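Local atomic coordinates of maquette-3 (Escherichia coli, PDB entry 6Z0C), a protein that serves as an artificial, computationally modelled four-helix bundle, probably made to explore how buried charged networks can be designed into a stable protein. Residues A[18-23]-A[177-182]; A[76-81]-A[123-128]; A[83-88]-A[115-120]. All coordinates share one frame; numbering follows the deposited sequence.

Contact 1: A[18-23]-A[177-182]; sequences QQLLQE and QKAQQL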
ATOM      1  N   GLN A  18      10.829   7.571  -2.042  1.00 33.22           N
ATOM      2  CA  GLN A  18      10.951   6.951  -3.392  1.00 36.20           C
ATOM      3  C   GLN A  18      11.262   5.462  -3.212  1.00 34.79           C
ATOM      4  O   GLN A  18      10.567   4.639  -3.832  1.00 37.00           O
ATOM      5  CB  GLN A  18      12.018   7.649  -4.241  1.00 40.21           C
ATOM      6  CG  GLN A  18      11.559   8.978  -4.830  1.00 44.28           C
ATOM      7  CD  GLN A  18      12.671   9.745  -5.506  1.00 49.57           C
ATOM      8  OE1 GLN A  18      13.853   9.554  -5.222  1.00 56.18           O
ATOM      9  NE2 GLN A  18      12.296  10.637  -6.409  1.00 52.55           N
ATOM     10  N   GLN A  19      12.245   5.138  -2.367  1.00 37.01           N
ATOM     11  CA  GLN A  19      12.657   3.737  -2.076  1.00 40.25           C
ATOM     12  C   GLN A  19      11.484   2.983  -1.438  1.00 35.47           C
ATOM     13  O   GLN A  19      11.278   1.813  -1.794  1.00 34.51           O
ATOM     14  CB  GLN A  19      13.900   3.703  -1.185  1.00 43.14           C
ATOM     15  CG  GLN A  19      15.171   4.115  -1.916  1.00 49.08           C
ATOM     16  CD  GLN A  19      16.425   3.826  -1.130  1.00 55.67           C
ATOM     17  OE1 GLN A  19      16.469   2.917  -0.301  1.00 62.77           O
ATOM     18  NE2 GLN A  19      17.468   4.598  -1.394  1.00 60.53           N
ATOM     19  N   LEU A  20      10.728   3.628  -0.545  1.00 33.82           N
ATOM     20  CA  LEU A  20       9.581   2.989   0.148  1.00 32.26           C
ATOM     21  C   LEU A  20       8.496   2.635  -0.876  1.00 31.67           C
ATOM     22  O   LEU A  20       7.965   1.517  -0.804  1.00 31.14           O
ATOM     23  CB  LEU A  20       9.045   3.923   1.236  1.00 32.46           C
ATOM     24  CG  LEU A  20       7.856   3.394   2.034  1.00 33.84           C
ATOM     25  CD1 LEU A  20       8.165   2.035   2.644  1.00 33.79           C
ATOM     26  CD2 LEU A  20       7.459   4.389   3.116  1.00 35.56           C
ATOM     27  N   LEU A  21       8.193   3.534  -1.814  1.00 31.39           N
ATOM     28  CA  LEU A  21       7.150   3.281  -2.843  1.00 33.63           C
ATOM     29  C   LEU A  21       7.601   2.132  -3.756  1.00 34.03           C
ATOM     30  O   LEU A  21       6.734   1.332  -4.161  1.00 33.05           O
ATOM     31  CB  LEU A  21       6.867   4.565  -3.626  1.00 34.62           C
ATOM     32  CG  LEU A  21       6.035   5.610  -2.882  1.00 33.83           C
ATOM     33  CD1 LEU A  21       6.016   6.927  -3.643  1.00 34.43           C
ATOM     34  CD2 LEU A  21       4.615   5.118  -2.635  1.00 32.98           C
ATOM     35  N   GLN A  22       8.903   2.020  -4.030  1.00 34.35           N
ATOM     36  CA  GLN A  22       9.475   0.890  -4.813  1.00 36.36           C
ATOM     37  C   GLN A  22       9.270  -0.408  -4.021  1.00 33.53           C
ATOM     38  O   GLN A  22       8.826  -1.403  -4.625  1.00 33.07           O
ATOM     39  CB  GLN A  22      10.948   1.140  -5.138  1.00 38.86           C
ATOM     40  CG  GLN A  22      11.161   2.234  -6.176  1.00 45.11           C
ATOM     41  CD  GLN A  22      12.620   2.542  -6.411  1.00 52.86           C
ATOM     42  OE1 GLN A  22      13.501   1.728  -6.143  1.00 61.28           O
ATOM     43  NE2 GLN A  22      12.889   3.733  -6.923  1.00 60.68           N
ATOM     44  N   GLU A  23       9.565  -0.390  -2.718  1.00 32.94           N
ATOM     45  CA  GLU A  23       9.373  -1.547  -1.801  1.00 35.61           C
ATOM     46  C   GLU A  23       7.891  -1.942  -1.785  1.00 32.66           C
ATOM     47  O   GLU A  23       7.597  -3.146  -1.844  1.00 29.90           O
ATOM     48  CB  GLU A  23       9.879  -1.204  -0.397  1.00 38.62           C
ATOM     49  CG  GLU A  23       9.820  -2.371   0.570  1.00 41.53           C
ATOM     50  CD  GLU A  23      10.458  -2.112   1.924  1.00 45.71           C
ATOM     51  OE1 GLU A  23      10.799  -0.938   2.208  1.00 49.71           O
ATOM     52  OE2 GLU A  23      10.609  -3.081   2.694  1.00 49.76           O
ATOM     53  N   GLN A 177       1.929   2.820   6.513  1.00 30.79           N
ATOM     54  CA  GLN A 177       2.008   3.582   7.783  1.00 31.90           C
ATOM     55  C   GLN A 177       3.342   4.346   7.816  1.00 30.83           C
ATOM     56  O   GLN A 177       3.326   5.530   8.207  1.00 31.81           O
ATOM     57  CB  GLN A 177       1.761   2.625   8.955  1.00 32.65           C
ATOM     58  CG  GLN A 177       0.317   2.127   9.012  1.00 32.56           C
ATOM     59  CD  GLN A 177       0.128   0.839   9.781  1.00 35.75           C
ATOM     60  OE1 GLN A 177       1.082   0.200  10.216  1.00 37.74           O
ATOM     61  NE2 GLN A 177      -1.123   0.436   9.955  1.00 35.08           N
ATOM     62  N   LYS A 178       4.444   3.722   7.378  1.00 30.93           N
ATOM     63  CA  LYS A 178       5.772   4.388   7.249  1.00 32.33           C
ATOM     64  C   LYS A 178       5.671   5.546   6.248  1.00 30.79           C
ATOM     65  O   LYS A 178       6.262   6.609   6.510  1.00 29.74           O
ATOM     66  CB  LYS A 178       6.864   3.408   6.807  1.00 34.84           C
ATOM     67  CG  LYS A 178       7.347   2.454   7.891  1.00 39.91           C
ATOM     68  CD  LYS A 178       8.569   1.663   7.487  1.00 46.09           C
ATOM     69  CE  LYS A 178       9.006   0.669   8.538  1.00 51.09           C
ATOM     70  NZ  LYS A 178      10.017  -0.270   8.001  1.00 55.75           N
ATOM     71  N   ALA A 179       4.954   5.348   5.141  1.00 31.44           N
ATOM     72  CA  ALA A 179       4.767   6.377   4.093  1.00 31.25           C
ATOM     73  C   ALA A 179       4.056   7.592   4.706  1.00 30.53           C
ATOM     74  O   ALA A 179       4.462   8.731   4.406  1.00 28.99           O
ATOM     75  CB  ALA A 179       4.004   5.806   2.924  1.00 30.81           C
ATOM     76  N   GLN A 180       3.049   7.362   5.554  1.00 30.43           N
ATOM     77  CA  GLN A 180       2.271   8.458   6.193  1.00 32.04           C
ATOM     78  C   GLN A 180       3.176   9.219   7.174  1.00 30.70           C
ATOM     79  O   GLN A 180       3.019  10.448   7.264  1.00 31.94           O
ATOM     80  CB  GLN A 180       0.981   7.911   6.806  1.00 34.46           C
ATOM     81  CG  GLN A 180      -0.029   7.499   5.742  1.00 40.15           C
ATOM     82  CD  GLN A 180      -1.294   6.912   6.314  1.00 43.17           C
ATOM     83  OE1 GLN A 180      -2.119   7.615   6.890  1.00 46.60           O
ATOM     84  NE2 GLN A 180      -1.465   5.611   6.143  1.00 48.69           N
ATOM     85  N   GLN A 181       4.126   8.540   7.830  1.00 30.74           N
ATOM     86  CA  GLN A 181       5.178   9.190   8.661  1.00 33.22           C
ATOM     87  C   GLN A 181       6.036  10.114   7.793  1.00 32.27           C
ATOM     88  O   GLN A 181       6.330  11.234   8.233  1.00 32.44           O
ATOM     89  CB  GLN A 181       6.130   8.183   9.305  1.00 36.63           C
ATOM     90  CG  GLN A 181       5.634   7.591  10.607  1.00 39.34           C
ATOM     91  CD  GLN A 181       6.614   6.569  11.129  1.00 41.63           C
ATOM     92  OE1 GLN A 181       6.488   5.378  10.864  1.00 48.94           O
ATOM     93  NE2 GLN A 181       7.624   7.033  11.846  1.00 42.68           N
ATOM     94  N   LEU A 182       6.463   9.634   6.625  1.00 30.44           N
ATOM     95  CA  LEU A 182       7.360  10.400   5.721  1.00 32.28           C
ATOM     96  C   LEU A 182       6.627  11.643   5.208  1.00 30.88           C
ATOM     97  O   LEU A 182       7.293  12.682   5.069  1.00 35.16           O
ATOM     98  CB  LEU A 182       7.829   9.509   4.568  1.00 33.59           C
ATOM     99  CG  LEU A 182       8.863   8.446   4.939  1.00 37.14           C
ATOM    100  CD1 LEU A 182       9.270   7.646   3.711  1.00 38.79           C
ATOM    101  CD2 LEU A 182      10.089   9.072   5.590  1.00 40.08           C
TER
HETATM  102  O   HOH W   1      10.937   0.074   4.650  1.00 48.19           O
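A water bound by Glu23 and Lys178 gives a hydrogen to Glu23 OE1 over 2.6 Å. On its other side it accepts a weak bond from Lys178 NZ, 3.5 Å away. The two charged atoms, Glu23 OE1 and Lys178 NZ, are 5.9 Å apart, so this is a water-mediated pairing and not a direct salt bridge. The lysine reaches the water with its chain extended beyond CG.

Beside this polar edge the contact is apolar and rests on one methyl. Leu20 CG stands anti to the backbone N (chi1 180°), and its CD2 branch lies over the face of the peptide that joins Lys178 to Ala179. CD2 is 3.4 Å from Ala179 N. It also sits 3.5 Å from Ala179 CA, a tight carbon pair. Ala179 CB flanks the same methyl at 3.7 Å, and Leu182 CD1 reaches it at 3.8 Å. Lys178 CB touches the same methyl, Leu20 CD2, at 3.9 Å.

The segments belong to helices 4-48 and 152-194, the first and last of the four-helix bundle, and run antiparallel at 163°. Leu122 of helix 105-144 also touches Ala179. Alanine is small enough for Leu20 to settle against the opposing backbone. The chemistry implies that the inner side is held by close apolar packing, while the solvated edge probably adds a modest, water-screened attraction.

Contact 2: A[76-81]-A[123-128]; sequences QQTAQE and QKFQQL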
ATOM      1  N   GLN A  76      -1.342  -0.793  -7.220  1.00 37.38           N
ATOM      2  CA  GLN A  76      -0.146  -0.574  -8.082  1.00 38.59           C
ATOM      3  C   GLN A  76      -0.240   0.801  -8.748  1.00 37.37           C
ATOM      4  O   GLN A  76       0.766   1.534  -8.745  1.00 38.12           O
ATOM      5  CB  GLN A  76      -0.028  -1.666  -9.147  1.00 43.21           C
ATOM      6  CG  GLN A  76       0.800  -2.857  -8.697  1.00 50.03           C
ATOM      7  CD  GLN A  76       2.282  -2.647  -8.897  1.00 55.40           C
ATOM      8  OE1 GLN A  76       2.713  -1.938  -9.804  1.00 67.77           O
ATOM      9  NE2 GLN A  76       3.082  -3.274  -8.050  1.00 52.75           N
ATOM     10  N   GLN A  77      -1.411   1.129  -9.299  1.00 40.06           N
ATOM     11  CA  GLN A  77      -1.676   2.410 -10.004  1.00 42.24           C
ATOM     12  C   GLN A  77      -1.639   3.560  -8.988  1.00 38.60           C
ATOM     13  O   GLN A  77      -1.083   4.619  -9.323  1.00 40.13           O
ATOM     14  CB  GLN A  77      -3.000   2.318 -10.763  1.00 45.90           C
ATOM     15  CG  GLN A  77      -2.925   1.387 -11.969  1.00 52.23           C
ATOM     16  CD  GLN A  77      -4.269   1.069 -12.579  1.00 57.71           C
ATOM     17  OE1 GLN A  77      -5.301   1.610 -12.186  1.00 66.34           O
ATOM     18  NE2 GLN A  77      -4.264   0.176 -13.556  1.00 61.52           N
ATOM     19  N   THR A  78      -2.182   3.350  -7.785  1.00 38.46           N
ATOM     20  CA  THR A  78      -2.164   4.337  -6.671  1.00 38.12           C
ATOM     21  C   THR A  78      -0.711   4.634  -6.270  1.00 35.55           C
ATOM     22  O   THR A  78      -0.378   5.824  -6.123  1.00 36.69           O
ATOM     23  CB  THR A  78      -3.018   3.857  -5.491  1.00 38.02           C
ATOM     24  OG1 THR A  78      -4.334   3.620  -5.993  1.00 39.31           O
ATOM     25  CG2 THR A  78      -3.074   4.850  -4.351  1.00 37.44           C
ATOM     26  N   ALA A  79       0.123   3.603  -6.106  1.00 34.87           N
ATOM     27  CA  ALA A  79       1.550   3.733  -5.724  1.00 36.31           C
ATOM     28  C   ALA A  79       2.306   4.507  -6.813  1.00 35.91           C
ATOM     29  O   ALA A  79       3.154   5.345  -6.460  1.00 34.62           O
ATOM     30  CB  ALA A  79       2.159   2.375  -5.478  1.00 36.67           C
ATOM     31  N   GLN A  80       1.994   4.243  -8.085  1.00 36.23           N
ATOM     32  CA  GLN A  80       2.583   4.944  -9.259  1.00 39.34           C
ATOM     33  C   GLN A  80       2.220   6.435  -9.205  1.00 36.83           C
ATOM     34  O   GLN A  80       3.124   7.265  -9.396  1.00 35.33           O
ATOM     35  CB  GLN A  80       2.089   4.301 -10.555  1.00 44.76           C
ATOM     36  CG  GLN A  80       2.756   4.853 -11.806  1.00 49.14           C
ATOM     37  CD  GLN A  80       2.302   4.123 -13.045  1.00 57.37           C
ATOM     38  OE1 GLN A  80       2.244   2.894 -13.079  1.00 67.75           O
ATOM     39  NE2 GLN A  80       1.969   4.882 -14.077  1.00 63.69           N
ATOM     40  N   GLU A  81       0.947   6.753  -8.955  1.00 35.67           N
ATOM     41  CA  GLU A  81       0.429   8.147  -8.864  1.00 37.23           C
ATOM     42  C   GLU A  81       1.154   8.884  -7.725  1.00 34.52           C
ATOM     43  O   GLU A  81       1.536  10.051  -7.918  1.00 32.37           O
ATOM     44  CB  GLU A  81      -1.088   8.112  -8.668  1.00 40.69           C
ATOM     45  CG  GLU A  81      -1.749   9.478  -8.671  1.00 45.56           C
ATOM     46  CD  GLU A  81      -3.254   9.441  -8.463  1.00 50.68           C
ATOM     47  OE1 GLU A  81      -3.866   8.387  -8.738  1.00 56.01           O
ATOM     48  OE2 GLU A  81      -3.811  10.465  -8.020  1.00 56.63           O
ATOM     49  N   GLN A 123      -4.068   7.237   2.626  1.00 34.08           N
ATOM     50  CA  GLN A 123      -5.221   6.944   3.520  1.00 38.07           C
ATOM     51  C   GLN A 123      -6.166   5.971   2.803  1.00 37.24           C
ATOM     52  O   GLN A 123      -6.565   4.978   3.434  1.00 36.63           O
ATOM     53  CB  GLN A 123      -5.895   8.241   3.970  1.00 41.00           C
ATOM     54  CG  GLN A 123      -5.092   8.968   5.039  1.00 46.68           C
ATOM     55  CD  GLN A 123      -5.676  10.302   5.432  1.00 51.52           C
ATOM     56  OE1 GLN A 123      -6.783  10.663   5.039  1.00 62.22           O
ATOM     57  NE2 GLN A 123      -4.923  11.051   6.221  1.00 51.60           N
ATOM     58  N   LYS A 124      -6.483   6.235   1.532  1.00 38.25           N
ATOM     59  CA  LYS A 124      -7.292   5.345   0.651  1.00 39.41           C
ATOM     60  C   LYS A 124      -6.607   3.977   0.579  1.00 37.30           C
ATOM     61  O   LYS A 124      -7.277   2.949   0.815  1.00 37.15           O
ATOM     62  CB  LYS A 124      -7.443   5.994  -0.731  1.00 43.94           C
ATOM     63  CG  LYS A 124      -8.119   5.152  -1.807  1.00 50.53           C
ATOM     64  CD  LYS A 124      -7.986   5.762  -3.196  1.00 58.25           C
ATOM     65  CE  LYS A 124      -8.207   4.782  -4.331  1.00 63.30           C
ATOM     66  NZ  LYS A 124      -9.588   4.858  -4.867  1.00 69.50           N
ATOM     67  N   PHE A 125      -5.305   3.981   0.286  1.00 33.29           N
ATOM     68  CA  PHE A 125      -4.432   2.784   0.206  1.00 33.15           C
ATOM     69  C   PHE A 125      -4.577   1.949   1.486  1.00 31.64           C
ATOM     70  O   PHE A 125      -4.865   0.742   1.382  1.00 30.86           O
ATOM     71  CB  PHE A 125      -2.986   3.221  -0.025  1.00 33.42           C
ATOM     72  CG  PHE A 125      -2.092   2.163  -0.610  1.00 34.70           C
ATOM     73  CD1 PHE A 125      -1.518   2.336  -1.859  1.00 37.63           C
ATOM     74  CD2 PHE A 125      -1.825   0.997   0.087  1.00 34.58           C
ATOM     75  CE1 PHE A 125      -0.689   1.363  -2.394  1.00 37.34           C
ATOM     76  CE2 PHE A 125      -0.997   0.025  -0.453  1.00 35.27           C
ATOM     77  CZ  PHE A 125      -0.434   0.210  -1.690  1.00 35.84           C
ATOM     78  N   GLN A 126      -4.381   2.565   2.656  1.00 31.94           N
ATOM     79  CA  GLN A 126      -4.445   1.873   3.974  1.00 33.63           C
ATOM     80  C   GLN A 126      -5.831   1.239   4.153  1.00 32.66           C
ATOM     81  O   GLN A 126      -5.881   0.058   4.547  1.00 34.84           O
ATOM     82  CB  GLN A 126      -4.125   2.822   5.133  1.00 35.78           C
ATOM     83  CG  GLN A 126      -4.333   2.178   6.502  1.00 37.96           C
ATOM     84  CD  GLN A 126      -3.722   2.952   7.645  1.00 43.54           C
ATOM     85  OE1 GLN A 126      -3.273   4.085   7.489  1.00 49.67           O
ATOM     86  NE2 GLN A 126      -3.707   2.338   8.818  1.00 48.15           N
ATOM     87  N   GLN A 127      -6.904   1.988   3.873  1.00 33.25           N
ATOM     88  CA  GLN A 127      -8.312   1.526   4.033  1.00 34.84           C
ATOM     89  C   GLN A 127      -8.534   0.266   3.190  1.00 33.84           C
ATOM     90  O   GLN A 127      -9.140  -0.697   3.705  1.00 29.35           O
ATOM     91  CB  GLN A 127      -9.304   2.618   3.626  1.00 38.48           C
ATOM     92  CG  GLN A 127      -9.373   3.773   4.614  1.00 44.81           C
ATOM     93  CD  GLN A 127     -10.154   4.957   4.098  1.00 49.33           C
ATOM     94  OE1 GLN A 127     -10.752   4.921   3.023  1.00 56.17           O
ATOM     95  NE2 GLN A 127     -10.153   6.029   4.873  1.00 51.52           N
ATOM     96  N   LEU A 128      -8.055   0.268   1.944  1.00 35.56           N
ATOM     97  CA  LEU A 128      -8.274  -0.844   0.979  1.00 34.50           C
ATOM     98  C   LEU A 128      -7.494  -2.085   1.430  1.00 33.25           C
ATOM     99  O   LEU A 128      -8.078  -3.194   1.385  1.00 32.95           O
ATOM    100  CB  LEU A 128      -7.874  -0.382  -0.424  1.00 35.73           C
ATOM    101  CG  LEU A 128      -8.753   0.722  -1.018  1.00 38.32           C
ATOM    102  CD1 LEU A 128      -8.168   1.239  -2.322  1.00 39.93           C
ATOM    103  CD2 LEU A 128     -10.183   0.246  -1.231  1.00 41.01           C
TER
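This is an antiparallel helix-helix packing contact inside a four-helix bundle, close to the middle of the chain. It joins helix 52-99 to helix 105-144, which follow each other in sequence. The axes of the two short segments run at 159° to one another and approach to 10.7 Å. The backbones come nearest at Thr78 and Phe125.

Phe125 carries the contact with the edge of its ring. The methyl CG2 of Thr78 lies near the ring plane, 3.9 Å from Phe125 CD1. Ala79 CB approaches the same edge at the next carbon, Phe125 CE1. Neither group stacks on a face. The ring gets there because Phe125 CG is anti to its own backbone N (chi1 -159°), which sends the ring into the bundle interior. Val176 of helix 152-194 and Ile28 of helix 4-48 touch the same side chain, so one aromatic residue meets all three other helices.

Thr78 divides its two branches between different tasks. CG2 meets the ring edge across the contact. OG1 turns back and hydrogen-bonds to the carbonyl oxygen of Thr74, one turn earlier in the same helix, so this hydroxyl is satisfied within its own helix. On the outer side of the contact, the aliphatic part of Lys124 passes near this hydroxyl, with Lys124 CE at 4.4 Å from Thr78 OG1.

Contact 3: A[83-88]-A[115-120]; sequences QQLLQE and AQKIQQ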
ATOM      1  N   GLN A  83       4.180   8.198  -6.662  1.00 34.68           N
ATOM      2  CA  GLN A  83       5.587   8.372  -7.118  1.00 37.85           C
ATOM      3  C   GLN A  83       5.671   9.631  -7.993  1.00 36.85           C
ATOM      4  O   GLN A  83       6.637  10.402  -7.824  1.00 32.70           O
ATOM      5  CB  GLN A  83       6.089   7.110  -7.826  1.00 43.73           C
ATOM      6  CG  GLN A  83       7.582   6.864  -7.638  1.00 50.60           C
ATOM      7  CD  GLN A  83       7.926   5.431  -7.299  1.00 55.09           C
ATOM      8  OE1 GLN A  83       8.684   5.163  -6.366  1.00 51.59           O
ATOM      9  NE2 GLN A  83       7.376   4.496  -8.063  1.00 57.62           N
ATOM     10  N   GLN A  84       4.678   9.842  -8.865  1.00 37.66           N
ATOM     11  CA  GLN A  84       4.583  11.021  -9.771  1.00 37.37           C
ATOM     12  C   GLN A  84       4.397  12.294  -8.933  1.00 34.53           C
ATOM     13  O   GLN A  84       5.113  13.280  -9.192  1.00 32.15           O
ATOM     14  CB  GLN A  84       3.453  10.821 -10.785  1.00 40.47           C
ATOM     15  CG  GLN A  84       3.782   9.776 -11.843  1.00 47.44           C
ATOM     16  CD  GLN A  84       2.572   9.252 -12.582  1.00 54.02           C
ATOM     17  OE1 GLN A  84       1.435   9.646 -12.323  1.00 59.34           O
ATOM     18  NE2 GLN A  84       2.814   8.345 -13.516  1.00 54.57           N
ATOM     19  N   LEU A  85       3.488  12.273  -7.954  1.00 32.41           N
ATOM     20  CA  LEU A  85       3.239  13.424  -7.040  1.00 33.13           C
ATOM     21  C   LEU A  85       4.496  13.714  -6.210  1.00 31.26           C
ATOM     22  O   LEU A  85       4.783  14.899  -5.975  1.00 30.56           O
ATOM     23  CB  LEU A  85       2.045  13.116  -6.134  1.00 33.07           C
ATOM     24  CG  LEU A  85       0.687  13.050  -6.830  1.00 37.38           C
ATOM     25  CD1 LEU A  85      -0.368  12.500  -5.884  1.00 38.39           C
ATOM     26  CD2 LEU A  85       0.266  14.415  -7.357  1.00 39.60           C
ATOM     27  N   LEU A  86       5.228  12.675  -5.799  1.00 31.20           N
ATOM     28  CA  LEU A  86       6.467  12.820  -4.991  1.00 31.92           C
ATOM     29  C   LEU A  86       7.540  13.580  -5.791  1.00 32.10           C
ATOM     30  O   LEU A  86       8.239  14.412  -5.193  1.00 31.09           O
ATOM     31  CB  LEU A  86       6.954  11.433  -4.566  1.00 33.40           C
ATOM     32  CG  LEU A  86       8.169  11.413  -3.642  1.00 35.21           C
ATOM     33  CD1 LEU A  86       7.907  12.190  -2.358  1.00 34.83           C
ATOM     34  CD2 LEU A  86       8.569   9.982  -3.327  1.00 35.24           C
ATOM     35  N   GLN A  87       7.684  13.316  -7.090  1.00 34.72           N
ATOM     36  CA  GLN A  87       8.676  14.039  -7.934  1.00 35.56           C
ATOM     37  C   GLN A  87       8.264  15.516  -8.048  1.00 33.05           C
ATOM     38  O   GLN A  87       9.164  16.381  -8.016  1.00 34.27           O
ATOM     39  CB  GLN A  87       8.834  13.383  -9.307  1.00 39.38           C
ATOM     40  CG  GLN A  87      10.005  13.941 -10.108  1.00 45.98           C
ATOM     41  CD  GLN A  87      11.296  13.997  -9.323  1.00 51.16           C
ATOM     42  OE1 GLN A  87      11.691  13.031  -8.671  1.00 58.60           O
ATOM     43  NE2 GLN A  87      11.969  15.138  -9.378  1.00 51.05           N
ATOM     44  N   GLU A  88       6.962  15.802  -8.161  1.00 32.87           N
ATOM     45  CA  GLU A  88       6.426  17.192  -8.235  1.00 33.80           C
ATOM     46  C   GLU A  88       6.681  17.904  -6.900  1.00 31.68           C
ATOM     47  O   GLU A  88       7.007  19.112  -6.912  1.00 31.21           O
ATOM     48  CB  GLU A  88       4.937  17.188  -8.583  1.00 35.95           C
ATOM     49  CG  GLU A  88       4.644  16.627  -9.961  1.00 41.76           C
ATOM     50  CD  GLU A  88       3.198  16.743 -10.415  1.00 48.89           C
ATOM     51  OE1 GLU A  88       2.816  16.019 -11.359  1.00 58.80           O
ATOM     52  OE2 GLU A  88       2.463  17.560  -9.836  1.00 56.20           O
ATOM     53  N   ALA A 115       1.446  17.504  -0.940  1.00 32.99           N
ATOM     54  CA  ALA A 115       1.623  16.672   0.272  1.00 34.47           C
ATOM     55  C   ALA A 115       0.261  16.142   0.746  1.00 34.91           C
ATOM     56  O   ALA A 115       0.211  14.981   1.195  1.00 34.79           O
ATOM     57  CB  ALA A 115       2.333  17.453   1.345  1.00 36.51           C
ATOM     58  N   GLN A 116      -0.806  16.944   0.632  1.00 33.78           N
ATOM     59  CA  GLN A 116      -2.184  16.540   1.030  1.00 37.35           C
ATOM     60  C   GLN A 116      -2.731  15.492   0.051  1.00 34.44           C
ATOM     61  O   GLN A 116      -3.384  14.539   0.522  1.00 34.97           O
ATOM     62  CB  GLN A 116      -3.118  17.749   1.124  1.00 42.08           C
ATOM     63  CG  GLN A 116      -3.085  18.426   2.487  1.00 50.76           C
ATOM     64  CD  GLN A 116      -3.602  17.534   3.593  1.00 56.99           C
ATOM     65  OE1 GLN A 116      -4.541  16.759   3.412  1.00 66.01           O
ATOM     66  NE2 GLN A 116      -2.985  17.636   4.757  1.00 61.52           N
ATOM     67  N   LYS A 117      -2.491  15.658  -1.252  1.00 34.07           N
ATOM     68  CA  LYS A 117      -2.917  14.675  -2.285  1.00 34.38           C
ATOM     69  C   LYS A 117      -2.250  13.330  -1.981  1.00 30.86           C
ATOM     70  O   LYS A 117      -2.954  12.303  -2.010  1.00 32.67           O
ATOM     71  CB  LYS A 117      -2.576  15.167  -3.695  1.00 37.37           C
ATOM     72  CG  LYS A 117      -3.512  16.236  -4.239  1.00 44.05           C
ATOM     73  CD  LYS A 117      -3.188  16.656  -5.658  1.00 50.32           C
ATOM     74  CE  LYS A 117      -4.033  17.816  -6.139  1.00 55.40           C
ATOM     75  NZ  LYS A 117      -3.785  18.111  -7.569  1.00 60.44           N
ATOM     76  N   ILE A 118      -0.950  13.340  -1.678  1.00 30.36           N
ATOM     77  CA  ILE A 118      -0.174  12.106  -1.349  1.00 31.02           C
ATOM     78  C   ILE A 118      -0.793  11.482  -0.092  1.00 32.45           C
ATOM     79  O   ILE A 118      -1.092  10.279  -0.127  1.00 33.29           O
ATOM     80  CB  ILE A 118       1.334  12.400  -1.192  1.00 31.30           C
ATOM     81  CG1 ILE A 118       1.962  12.839  -2.519  1.00 31.26           C
ATOM     82  CG2 ILE A 118       2.061  11.195  -0.604  1.00 31.40           C
ATOM     83  CD1 ILE A 118       3.375  13.359  -2.399  1.00 31.69           C
ATOM     84  N   GLN A 119      -1.019  12.278   0.958  1.00 32.89           N
ATOM     85  CA  GLN A 119      -1.643  11.816   2.231  1.00 35.02           C
ATOM     86  C   GLN A 119      -2.988  11.133   1.937  1.00 34.18           C
ATOM     87  O   GLN A 119      -3.224  10.041   2.494  1.00 33.49           O
ATOM     88  CB  GLN A 119      -1.801  12.987   3.202  1.00 38.65           C
ATOM     89  CG  GLN A 119      -2.561  12.628   4.471  1.00 43.00           C
ATOM     90  CD  GLN A 119      -2.445  13.698   5.530  1.00 47.90           C
ATOM     91  OE1 GLN A 119      -1.890  14.772   5.307  1.00 53.92           O
ATOM     92  NE2 GLN A 119      -2.971  13.406   6.706  1.00 51.48           N
ATOM     93  N   GLN A 120      -3.833  11.748   1.101  1.00 35.99           N
ATOM     94  CA  GLN A 120      -5.183  11.229   0.739  1.00 38.15           C
ATOM     95  C   GLN A 120      -5.044   9.892  -0.011  1.00 36.96           C
ATOM     96  O   GLN A 120      -5.846   8.980   0.281  1.00 34.89           O
ATOM     97  CB  GLN A 120      -5.965  12.268  -0.067  1.00 42.26           C
ATOM     98  CG  GLN A 120      -6.465  13.433   0.780  1.00 48.77           C
ATOM     99  CD  GLN A 120      -7.017  14.580  -0.031  1.00 56.53           C
ATOM    100  OE1 GLN A 120      -6.752  14.719  -1.225  1.00 64.01           O
ATOM    101  NE2 GLN A 120      -7.791  15.431   0.623  1.00 63.14           N
TER
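Ile118 meets a flat group of the backbone, the peptide linking Leu85 to Leu86. Its CD1 methyl sits over one face of that peptide, 3.9 Å from Leu86 N. No aromatic ring or side-chain amide touches across this contact. The rest of the packing is between aliphatic parts of Leu85, Ile118 and Lys117.

Leu85 and Ile118 form its centre. Their side chains slide past each other in opposite directions, and the closest pair is Leu85 CB with Ile118 CG1 at 3.6 Å. The methyl Leu85 CD1 lies alongside the same CG1 at 4.1 Å. The isoleucine holds this position with CG1 opposite its carbonyl carbon (chi1 -66°) and CD1 extended beyond it, so one arm of the side chain reaches the leucine and the backbone behind it. A serine in place of Ile118 has neither CG1 against Leu85 CB nor the methyl over the peptide, and would probably leave a gap between the two helices.

Lys117 borders the contact on its outer side. Its stem crosses Leu85 at about a right angle, with Lys117 CB 4.1 Å from Leu85 CD1. The amine end of the lysine lies on the same side as Glu88. Lys117 NZ and Glu88 OE2 are 6.7 Å apart, too far for a salt bridge, though their opposite charges may attract weakly.

The segment axes are antiparallel at 160° and come within 9.7 Å. They belong to helices 52-99 and 105-144 of the bundle. Leu85 is also touched by Leu114 and Leu121 of helix 105-144. On the inner side, Val183 of helix 152-194 packs on Ile118, and Gln18 of helix 4-48 packs on Leu86.

Contacts 2 and 3 hold the same pair, helices 52-99 and 105-144, at adjoining places along their length. Contact 1 joins the other pair, helices 4-48 and 152-194. Contacts 1 and 2 are buried, and contact 2 lies nearest the centre of the chain. Contact 3 is farther out and partly buried. All three combine an apolar interior with a lysine at the outer edge. They differ in the central group: a leucine methyl on a backbone in contact 1, a ring edge in contact 2, aliphatic chains sliding past each other in contact 3. A probable hydrogen bond from Gln180 NE2 to Gln126 OE1 ties contact 1 to contact 2.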